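Local coordinates for protein 2-dehydropantoate 2-reductase (Enterococcus faecium, PDB 3WFI) that is a D-mandelate dehydrogenase of the ketopantoate reductase family, an NADH-binding oxidoreductase that probably interconverts 2-keto acids and D-2-hydroxy acids, at residues L103-G108 with I124-W129; M1-A6 with L73-T78; N223-V228 with Y276-I281. One frame throughout, in Å; residues are numbered along the deposited sequence.

Overall arrangement
Along the chain the contacts come in series: interaction 2 closes before interaction 1 opens, and interaction 3 follows. Interactions 2 and 1 reach the same mixed sheet of the N-terminal Rossmann-type domain, with centres about 14 Å apart. They touch through Leu103, which packs on Ile75 and Phe77. Interaction 3 lies in the helical C-terminal domain. Its centre is about 17 Å from that of interaction 1 and about 27 Å from that of interaction 2. Ile107 and Gly108 meet Ala280, so the loop 103-108 packs against the C-terminal domain. The same loop holds Asn105, which contacts NAD(+), and thus the coenzyme site lies close to the domain junction.

Interaction 1 (L103-G108 with I124-W129); sequences LLNGIG and IGNTMW
The loop 103-108 leaves strand 98-102 and runs past strand 122-127; Leu103 CA and Gly125 CA, 5.0 Å apart, are the nearest CA pair. Leu103 meets the strand with its CD1 branch, which rests on the backbone of Gly125, 3.9 Å from Gly125 CA. Gly125 has no side chain, and this lets the leucine methyl lie close to the strand. Phe15 of helix 10-21 touches both Leu103 and Thr127.

Asn105 and Asn126 meet through their side-chain amides, whose planes are turned 80° apart. Asn105 CG lies anti to its carbonyl carbon (chi1 -58°), which turns the amide toward Asn126. Asn126 ND2 gives a weak hydrogen bond of 3.0 Å to Asn105 OD1, bent to 124° at the hydrogen. The same ND2 also makes a weak bond to Gly125 O. Asn105 OD1 takes a second hydrogen bond, 2.8 Å long, from water 1. That water accepts in turn from Thr127 N at 2.9 Å and so links the loop to the strand.

Asn105, an NAD(+) contact residue, centres an inverse gamma turn and is exposed and poorly ordered; no coenzyme is bound to this chain. One bent, weak bond and a bridging water probably hold its amide only loosely.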
loop_
_atom_site.group_PDB
_atom_site.type_symbol
_atom_site.label_atom_id
_atom_site.label_comp_id
_atom_site.label_asym_id
_atom_site.label_seq_id
_atom_site.Cartn_x
_atom_site.Cartn_y
_atom_site.Cartn_z
ATOM N N LEU B 103 -13.019 21.303 18.804
ATOM C CA LEU B 103 -12.744 22.195 17.683
ATOM C C LEU B 103 -11.522 21.703 16.903
ATOM O O LEU B 103 -10.939 22.445 16.114
ATOM C CB LEU B 103 -12.574 23.636 18.170
ATOM C CG LEU B 103 -13.800 24.517 18.354
ATOM C CD1 LEU B 103 -15.090 23.729 18.415
ATOM C CD2 LEU B 103 -13.654 25.431 19.555
ATOM N N LEU B 104 -11.174 20.431 17.103
ATOM C CA LEU B 104 -10.161 19.760 16.291
ATOM C C LEU B 104 -10.834 19.316 14.995
ATOM O O LEU B 104 -11.811 18.565 15.011
ATOM C CB LEU B 104 -9.586 18.516 16.979
ATOM C CG LEU B 104 -8.680 18.388 18.193
ATOM C CD1 LEU B 104 -9.224 18.836 19.544
ATOM C CD2 LEU B 104 -8.236 16.924 18.223
ATOM N N ASN B 105 -10.304 19.769 13.870
ATOM C CA ASN B 105 -10.843 19.390 12.575
ATOM C C ASN B 105 -10.253 18.047 12.164
ATOM O O ASN B 105 -9.252 17.990 11.447
ATOM C CB ASN B 105 -10.557 20.487 11.537
ATOM C CG ASN B 105 -11.134 21.840 11.945
ATOM O OD1 ASN B 105 -11.970 21.928 12.854
ATOM N ND2 ASN B 105 -10.693 22.900 11.275
ATOM N N GLY B 106 -10.878 16.967 12.641
ATOM C CA GLY B 106 -10.466 15.606 12.289
ATOM C C GLY B 106 -11.525 14.552 12.573
ATOM O O GLY B 106 -12.464 14.796 13.322
ATOM N N ILE B 107 -11.351 13.375 11.976
ATOM C CA ILE B 107 -12.280 12.258 12.124
ATOM C C ILE B 107 -11.815 11.239 13.168
ATOM O O ILE B 107 -10.640 10.933 13.272
ATOM C CB ILE B 107 -12.516 11.568 10.750
ATOM C CG1 ILE B 107 -13.823 10.778 10.763
ATOM C CG2 ILE B 107 -11.339 10.691 10.311
ATOM C CD1 ILE B 107 -15.011 11.679 10.550
ATOM N N GLY B 108 -12.752 10.721 13.948
ATOM C CA GLY B 108 -12.443 9.679 14.915
ATOM C C GLY B 108 -12.051 10.159 16.304
ATOM O O GLY B 108 -11.840 9.335 17.189
ATOM N N ILE B 124 -19.180 18.572 18.179
ATOM C CA ILE B 124 -18.086 18.782 17.232
ATOM C C ILE B 124 -18.305 20.109 16.540
ATOM O O ILE B 124 -19.447 20.475 16.250
ATOM C CB ILE B 124 -18.017 17.658 16.188
ATOM C CG1 ILE B 124 -19.398 17.368 15.581
ATOM C CG2 ILE B 124 -17.462 16.400 16.825
ATOM C CD1 ILE B 124 -19.339 16.547 14.311
ATOM N N GLY B 125 -17.222 20.835 16.282
ATOM C CA GLY B 125 -17.346 22.122 15.627
ATOM C C GLY B 125 -16.134 22.605 14.849
ATOM O O GLY B 125 -15.062 22.002 14.878
ATOM N N ASN B 126 -16.347 23.694 14.127
ATOM C CA ASN B 126 -15.297 24.381 13.384
ATOM C C ASN B 126 -15.259 25.796 13.877
ATOM O O ASN B 126 -16.306 26.368 14.169
ATOM C CB ASN B 126 -15.601 24.387 11.873
ATOM C CG ASN B 126 -15.565 23.002 11.259
ATOM O OD1 ASN B 126 -16.255 22.724 10.281
ATOM N ND2 ASN B 126 -14.759 22.120 11.831
ATOM N N THR B 127 -14.066 26.369 13.970
ATOM C CA THR B 127 -13.934 27.783 14.304
ATOM C C THR B 127 -13.265 28.523 13.142
ATOM O O THR B 127 -12.303 28.027 12.562
ATOM C CB THR B 127 -13.160 28.024 15.618
ATOM O OG1 THR B 127 -12.918 29.433 15.767
ATOM C CG2 THR B 127 -11.825 27.280 15.635
ATOM N N MET B 128 -13.800 29.693 12.803
ATOM C CA MET B 128 -13.252 30.516 11.724
ATOM C C MET B 128 -12.590 31.790 12.255
ATOM O O MET B 128 -12.198 32.665 11.481
ATOM C CB MET B 128 -14.338 30.838 10.682
ATOM C CG MET B 128 -14.420 29.794 9.567
ATOM S SD MET B 128 -15.769 28.584 9.569
ATOM C CE MET B 128 -16.042 28.185 11.288
ATOM N N TRP B 129 -12.445 31.876 13.575
ATOM C CA TRP B 129 -11.678 32.946 14.211
ATOM C C TRP B 129 -10.197 32.796 13.902
ATOM O O TRP B 129 -9.752 31.706 13.578
ATOM C CB TRP B 129 -11.888 32.908 15.735
ATOM C CG TRP B 129 -13.251 33.327 16.132
ATOM C CD1 TRP B 129 -14.325 32.514 16.388
ATOM C CD2 TRP B 129 -13.707 34.668 16.302
ATOM N NE1 TRP B 129 -15.420 33.279 16.712
ATOM C CE2 TRP B 129 -15.067 34.604 16.666
ATOM C CE3 TRP B 129 -13.101 35.925 16.168
ATOM C CZ2 TRP B 129 -15.831 35.750 16.914
ATOM C CZ3 TRP B 129 -13.856 37.061 16.423
ATOM C CH2 TRP B 129 -15.208 36.965 16.789
HETATM O O HOH W 1 -11.905 24.505 13.862
#

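Interaction 2 (M1-A6 with L73-T78); sequences MKIAIA and LIILFT
Strands 2-6 and 73-76 run parallel; the axes of these short segments approach to 4.7 Å, at an angle of 21°, with Ile3 beside Leu73 and Ala6 beside Leu76. Backbone hydrogen bonds switch from one strand to the other along the pair. Leu73 N binds Lys2 O, Ala4 N binds Leu73 O, Ile75 N binds Ala4 O at 2.9 Å, and Ala6 N binds Ile75 O. Phe77 N then binds Ala6 O, just past the end of the second strand.

On one face of the sheet lie Ile3, Ile5, Leu73 and Ile75. Ile3 CG2 reaches across to Ile75 CD1 at 4.0 Å. Ile5 and Ile75 lie side by side and point the same way, their CD1 methyls 4.1 Å apart. Ile5 CG2 sits 3.9 Å from Phe77 CD2, at a slant to the ring. Met1 bends at its sulfur (chi3 -72°), which brings CE to 3.9 Å from Leu73 CD2. Helix 10-21 covers this face: Leu19 touches Ile3 and Ile75, and Phe15 meets Phe77 edge-to-face.

The other face carries Ala4, Ala6, Ile74 and Leu76. Ala6 CB touches Leu76 CD2 at 3.8 Å and also meets Ile74 CG2. Helix 80-90 packs over Ala6 and Leu76.

Ala6 O is gripped twice. Phe77 N lies 30° from its carbonyl plane, and Thr78 OG1 donates a 3.2 Å bond from the opposite face, well above that plane. Strands 2-6 and 71-76 are neighbours where the order of the Rossmann-type sheet changes direction (3-2-1-4-5-6). Strand 2-6 leads into what is probably the Rossmann GxGxxG turn, from Gly7, which holds NAD(+) contacts Ala10 and Met11. The two bonds on Ala6 O thus tie the end of that strand to the residues leading into helix 80-90, near the NAD(+) contact Gln82.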
loop_
_atom_site.group_PDB
_atom_site.type_symbol
_atom_site.label_atom_id
_atom_site.label_comp_id
_atom_site.label_asym_id
_atom_site.label_seq_id
_atom_site.Cartn_x
_atom_site.Cartn_y
_atom_site.Cartn_z
ATOM N N MET B 1 -21.404 29.093 33.124
ATOM C CA MET B 1 -20.662 27.808 32.983
ATOM C C MET B 1 -19.286 27.852 33.651
ATOM O O MET B 1 -18.634 28.893 33.696
ATOM C CB MET B 1 -20.486 27.441 31.497
ATOM C CG MET B 1 -21.774 27.073 30.771
ATOM S SD MET B 1 -21.471 26.371 29.133
ATOM C CE MET B 1 -20.931 27.827 28.233
ATOM N N LYS B 2 -18.861 26.704 34.168
ATOM C CA LYS B 2 -17.451 26.458 34.456
ATOM C C LYS B 2 -16.876 25.780 33.225
ATOM O O LYS B 2 -17.329 24.700 32.840
ATOM C CB LYS B 2 -17.284 25.552 35.672
ATOM C CG LYS B 2 -17.589 26.217 37.012
ATOM C CD LYS B 2 -17.558 25.158 38.127
ATOM C CE LYS B 2 -18.297 25.509 39.408
ATOM N NZ LYS B 2 -17.638 26.629 40.113
ATOM N N ILE B 3 -15.890 26.418 32.605
ATOM C CA ILE B 3 -15.356 25.959 31.325
ATOM C C ILE B 3 -13.863 25.700 31.449
ATOM O O ILE B 3 -13.125 26.523 32.010
ATOM C CB ILE B 3 -15.596 27.012 30.232
ATOM C CG1 ILE B 3 -17.066 27.434 30.217
ATOM C CG2 ILE B 3 -15.151 26.495 28.872
ATOM C CD1 ILE B 3 -17.341 28.660 29.363
ATOM N N ALA B 4 -13.421 24.539 30.988
ATOM C CA ALA B 4 -11.996 24.257 30.863
ATOM C C ALA B 4 -11.606 24.402 29.396
ATOM O O ALA B 4 -12.280 23.877 28.503
ATOM C CB ALA B 4 -11.669 22.863 31.365
ATOM N N ILE B 5 -10.513 25.124 29.167
ATOM C CA ILE B 5 -9.918 25.268 27.848
ATOM C C ILE B 5 -8.720 24.326 27.795
ATOM O O ILE B 5 -7.679 24.617 28.378
ATOM C CB ILE B 5 -9.460 26.712 27.592
ATOM C CG1 ILE B 5 -10.616 27.706 27.821
ATOM C CG2 ILE B 5 -8.912 26.865 26.173
ATOM C CD1 ILE B 5 -11.767 27.575 26.861
ATOM N N ALA B 6 -8.903 23.178 27.145
ATOM C CA ALA B 6 -7.885 22.109 27.091
ATOM C C ALA B 6 -7.011 22.359 25.881
ATOM O O ALA B 6 -7.319 21.906 24.768
ATOM C CB ALA B 6 -8.537 20.750 26.994
ATOM N N LEU B 73 -18.142 22.335 31.013
ATOM C CA LEU B 73 -17.791 22.271 29.606
ATOM C C LEU B 73 -16.288 22.249 29.423
ATOM O O LEU B 73 -15.567 23.026 30.045
ATOM C CB LEU B 73 -18.382 23.471 28.869
ATOM C CG LEU B 73 -17.991 23.684 27.398
ATOM C CD1 LEU B 73 -18.586 22.613 26.497
ATOM C CD2 LEU B 73 -18.464 25.061 26.958
ATOM N N ILE B 74 -15.831 21.344 28.564
ATOM C CA ILE B 74 -14.447 21.318 28.109
ATOM C C ILE B 74 -14.445 21.661 26.621
ATOM O O ILE B 74 -15.123 21.008 25.816
ATOM C CB ILE B 74 -13.812 19.935 28.334
ATOM C CG1 ILE B 74 -13.865 19.543 29.806
ATOM C CG2 ILE B 74 -12.371 19.900 27.826
ATOM C CD1 ILE B 74 -13.459 18.107 30.064
ATOM N N ILE B 75 -13.675 22.676 26.249
ATOM C CA ILE B 75 -13.441 22.996 24.837
ATOM C C ILE B 75 -12.021 22.566 24.481
ATOM O O ILE B 75 -11.049 23.027 25.081
ATOM C CB ILE B 75 -13.638 24.496 24.529
ATOM C CG1 ILE B 75 -14.939 24.998 25.155
ATOM C CG2 ILE B 75 -13.644 24.735 23.021
ATOM C CD1 ILE B 75 -15.217 26.470 24.916
ATOM N N LEU B 76 -11.915 21.661 23.504
ATOM C CA LEU B 76 -10.656 21.017 23.160
ATOM C C LEU B 76 -9.958 21.743 22.019
ATOM O O LEU B 76 -10.542 21.901 20.942
ATOM C CB LEU B 76 -10.909 19.566 22.723
ATOM C CG LEU B 76 -11.449 18.585 23.775
ATOM C CD1 LEU B 76 -11.924 17.319 23.081
ATOM C CD2 LEU B 76 -10.397 18.250 24.808
ATOM N N PHE B 77 -8.718 22.157 22.273
ATOM C CA PHE B 77 -7.827 22.735 21.260
ATOM C C PHE B 77 -6.492 21.983 21.298
ATOM O O PHE B 77 -5.436 22.597 21.444
ATOM C CB PHE B 77 -7.540 24.215 21.552
ATOM C CG PHE B 77 -8.746 25.097 21.470
ATOM C CD1 PHE B 77 -9.172 25.580 20.246
ATOM C CD2 PHE B 77 -9.472 25.420 22.607
ATOM C CE1 PHE B 77 -10.300 26.376 20.153
ATOM C CE2 PHE B 77 -10.603 26.225 22.520
ATOM C CZ PHE B 77 -11.009 26.702 21.291
ATOM N N THR B 78 -6.545 20.662 21.224
ATOM C CA THR B 78 -5.349 19.826 21.306
ATOM C C THR B 78 -5.228 19.011 20.023
ATOM O O THR B 78 -6.204 18.409 19.589
ATOM C CB THR B 78 -5.440 18.844 22.495
ATOM O OG1 THR B 78 -5.446 19.567 23.728
ATOM C CG2 THR B 78 -4.264 17.900 22.513
#

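Interaction 3 (N223-V228 with Y276-I281)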
loop_
_atom_site.group_PDB
_atom_site.type_symbol
_atom_site.label_atom_id
_atom_site.label_comp_id
_atom_site.label_asym_id
_atom_site.label_seq_id
_atom_site.Cartn_x
_atom_site.Cartn_y
_atom_site.Cartn_z
ATOM N N ASN B 223 -14.734 4.875 -0.491
ATOM C CA ASN B 223 -15.795 3.911 -0.201
ATOM C C ASN B 223 -15.671 3.279 1.162
ATOM O O ASN B 223 -16.671 3.017 1.817
ATOM C CB ASN B 223 -15.899 2.855 -1.296
ATOM C CG ASN B 223 -16.851 3.272 -2.370
ATOM O OD1 ASN B 223 -18.065 3.220 -2.181
ATOM N ND2 ASN B 223 -16.323 3.680 -3.501
ATOM N N GLU B 224 -14.441 3.059 1.612
ATOM C CA GLU B 224 -14.214 2.561 2.963
ATOM C C GLU B 224 -14.661 3.595 4.007
ATOM O O GLU B 224 -15.394 3.262 4.939
ATOM C CB GLU B 224 -12.737 2.172 3.171
ATOM C CG GLU B 224 -12.293 1.002 2.308
ATOM C CD GLU B 224 -10.870 0.542 2.570
ATOM O OE1 GLU B 224 -10.186 1.136 3.430
ATOM O OE2 GLU B 224 -10.428 -0.400 1.876
ATOM N N PHE B 225 -14.228 4.840 3.848
ATOM C CA PHE B 225 -14.703 5.946 4.702
ATOM C C PHE B 225 -16.241 6.000 4.745
ATOM O O PHE B 225 -16.848 6.142 5.812
ATOM C CB PHE B 225 -14.165 7.297 4.191
ATOM C CG PHE B 225 -12.781 7.651 4.685
ATOM C CD1 PHE B 225 -11.659 6.968 4.237
ATOM C CD2 PHE B 225 -12.596 8.719 5.582
ATOM C CE1 PHE B 225 -10.384 7.318 4.671
ATOM C CE2 PHE B 225 -11.328 9.071 6.021
ATOM C CZ PHE B 225 -10.221 8.375 5.555
ATOM N N ALA B 226 -16.862 5.878 3.571
ATOM C CA ALA B 226 -18.323 5.987 3.439
ATOM C C ALA B 226 -19.089 4.832 4.094
ATOM O O ALA B 226 -20.154 5.046 4.670
ATOM C CB ALA B 226 -18.696 6.102 1.982
ATOM N N LYS B 227 -18.553 3.615 3.988
ATOM C CA LYS B 227 -19.159 2.445 4.634
ATOM C C LYS B 227 -19.167 2.593 6.148
ATOM O O LYS B 227 -20.162 2.294 6.809
ATOM C CB LYS B 227 -18.426 1.155 4.247
ATOM C CG LYS B 227 -18.927 0.504 2.987
ATOM C CD LYS B 227 -18.257 -0.844 2.719
ATOM C CE LYS B 227 -18.694 -1.412 1.359
ATOM N NZ LYS B 227 -18.244 -0.609 0.176
ATOM N N VAL B 228 -18.056 3.075 6.687
ATOM C CA VAL B 228 -17.929 3.322 8.104
ATOM C C VAL B 228 -18.831 4.500 8.543
ATOM O O VAL B 228 -19.524 4.410 9.571
ATOM C CB VAL B 228 -16.435 3.536 8.448
ATOM C CG1 VAL B 228 -16.242 4.285 9.737
ATOM C CG2 VAL B 228 -15.729 2.180 8.481
ATOM N N TYR B 276 -4.573 8.799 12.949
ATOM C CA TYR B 276 -5.752 9.610 13.228
ATOM C C TYR B 276 -6.531 9.948 11.973
ATOM O O TYR B 276 -7.562 10.624 12.044
ATOM C CB TYR B 276 -5.341 10.882 13.979
ATOM C CG TYR B 276 -4.641 10.485 15.240
ATOM C CD1 TYR B 276 -5.363 10.167 16.376
ATOM C CD2 TYR B 276 -3.264 10.314 15.266
ATOM C CE1 TYR B 276 -4.728 9.746 17.529
ATOM C CE2 TYR B 276 -2.614 9.887 16.415
ATOM C CZ TYR B 276 -3.357 9.599 17.540
ATOM O OH TYR B 276 -2.723 9.172 18.690
ATOM N N ILE B 277 -6.077 9.434 10.829
ATOM C CA ILE B 277 -6.796 9.607 9.581
ATOM C C ILE B 277 -7.245 8.232 9.083
ATOM O O ILE B 277 -8.306 7.753 9.478
ATOM C CB ILE B 277 -5.960 10.406 8.552
ATOM C CG1 ILE B 277 -5.442 11.687 9.193
ATOM C CG2 ILE B 277 -6.796 10.733 7.321
ATOM C CD1 ILE B 277 -4.329 12.379 8.411
ATOM N N ASN B 278 -6.433 7.555 8.273
ATOM C CA ASN B 278 -6.815 6.223 7.808
ATOM C C ASN B 278 -6.945 5.233 8.971
ATOM O O ASN B 278 -7.772 4.329 8.929
ATOM C CB ASN B 278 -5.836 5.723 6.740
ATOM C CG ASN B 278 -5.845 6.601 5.505
ATOM O OD1 ASN B 278 -6.541 6.308 4.532
ATOM N ND2 ASN B 278 -5.121 7.720 5.557
ATOM N N GLY B 279 -6.098 5.391 9.991
ATOM C CA GLY B 279 -6.115 4.516 11.170
ATOM C C GLY B 279 -7.422 4.580 11.925
ATOM O O GLY B 279 -7.888 3.580 12.473
ATOM N N ALA B 280 -8.025 5.768 11.947
ATOM C CA ALA B 280 -9.293 5.971 12.644
ATOM C C ALA B 280 -10.383 5.197 11.934
ATOM O O ALA B 280 -11.233 4.578 12.569
ATOM C CB ALA B 280 -9.620 7.467 12.706
ATOM N N ILE B 281 -10.334 5.205 10.601
ATOM C CA ILE B 281 -11.272 4.420 9.794
ATOM C C ILE B 281 -11.031 2.912 9.985
ATOM O O ILE B 281 -11.997 2.137 10.084
ATOM C CB ILE B 281 -11.201 4.828 8.307
ATOM C CG1 ILE B 281 -11.620 6.298 8.133
ATOM C CG2 ILE B 281 -12.049 3.914 7.431
ATOM C CD1 ILE B 281 -12.944 6.662 8.772
#
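Ile277 comes first: Ile277 O lies 4.4 Å from Phe225 CZ, at a slant to the ring. Ile277 stands at the N-cap position of helix 278-288, and its O also takes weak backbone bonds from Ala280 N and Ile281 N. Its side chain leads away from helix 214-231, touches Asn191 of helix 180-191 and passes near the NAD(+) contact residue Glu273.

Asn278 follows in the first turn of the helix. Its side-chain amide comes to the edge of the Phe225 ring, and the two planes stand almost perpendicular, 88° apart. This is helix-to-helix packing inside the all-helical C-terminal domain of the ketopantoate reductase family, with helix 180-191 against Phe225 as well, through Ala188 and Cys189.

Ile281 makes the largest contribution. Its CG1 sits over the face of the Phe225 ring in a CH-pi contact, 3.5 Å from the centroid and only 10° off the ring normal. With chi1 -63°, CG1 lies opposite the carbonyl carbon, and a further bend at chi2 carries CD1 on to 3.8 Å from Phe225 CD2. CD1 also meets Val228 CG1 at 4.2 Å. The other branch, CG2 of Ile281, approaches the backbone of the other helix at Glu224 O, 4.2 Å away. The Glu224 carboxylate instead accepts hydrogen bonds from Tyr294 N and Cys295 N at the start of helix 293-308.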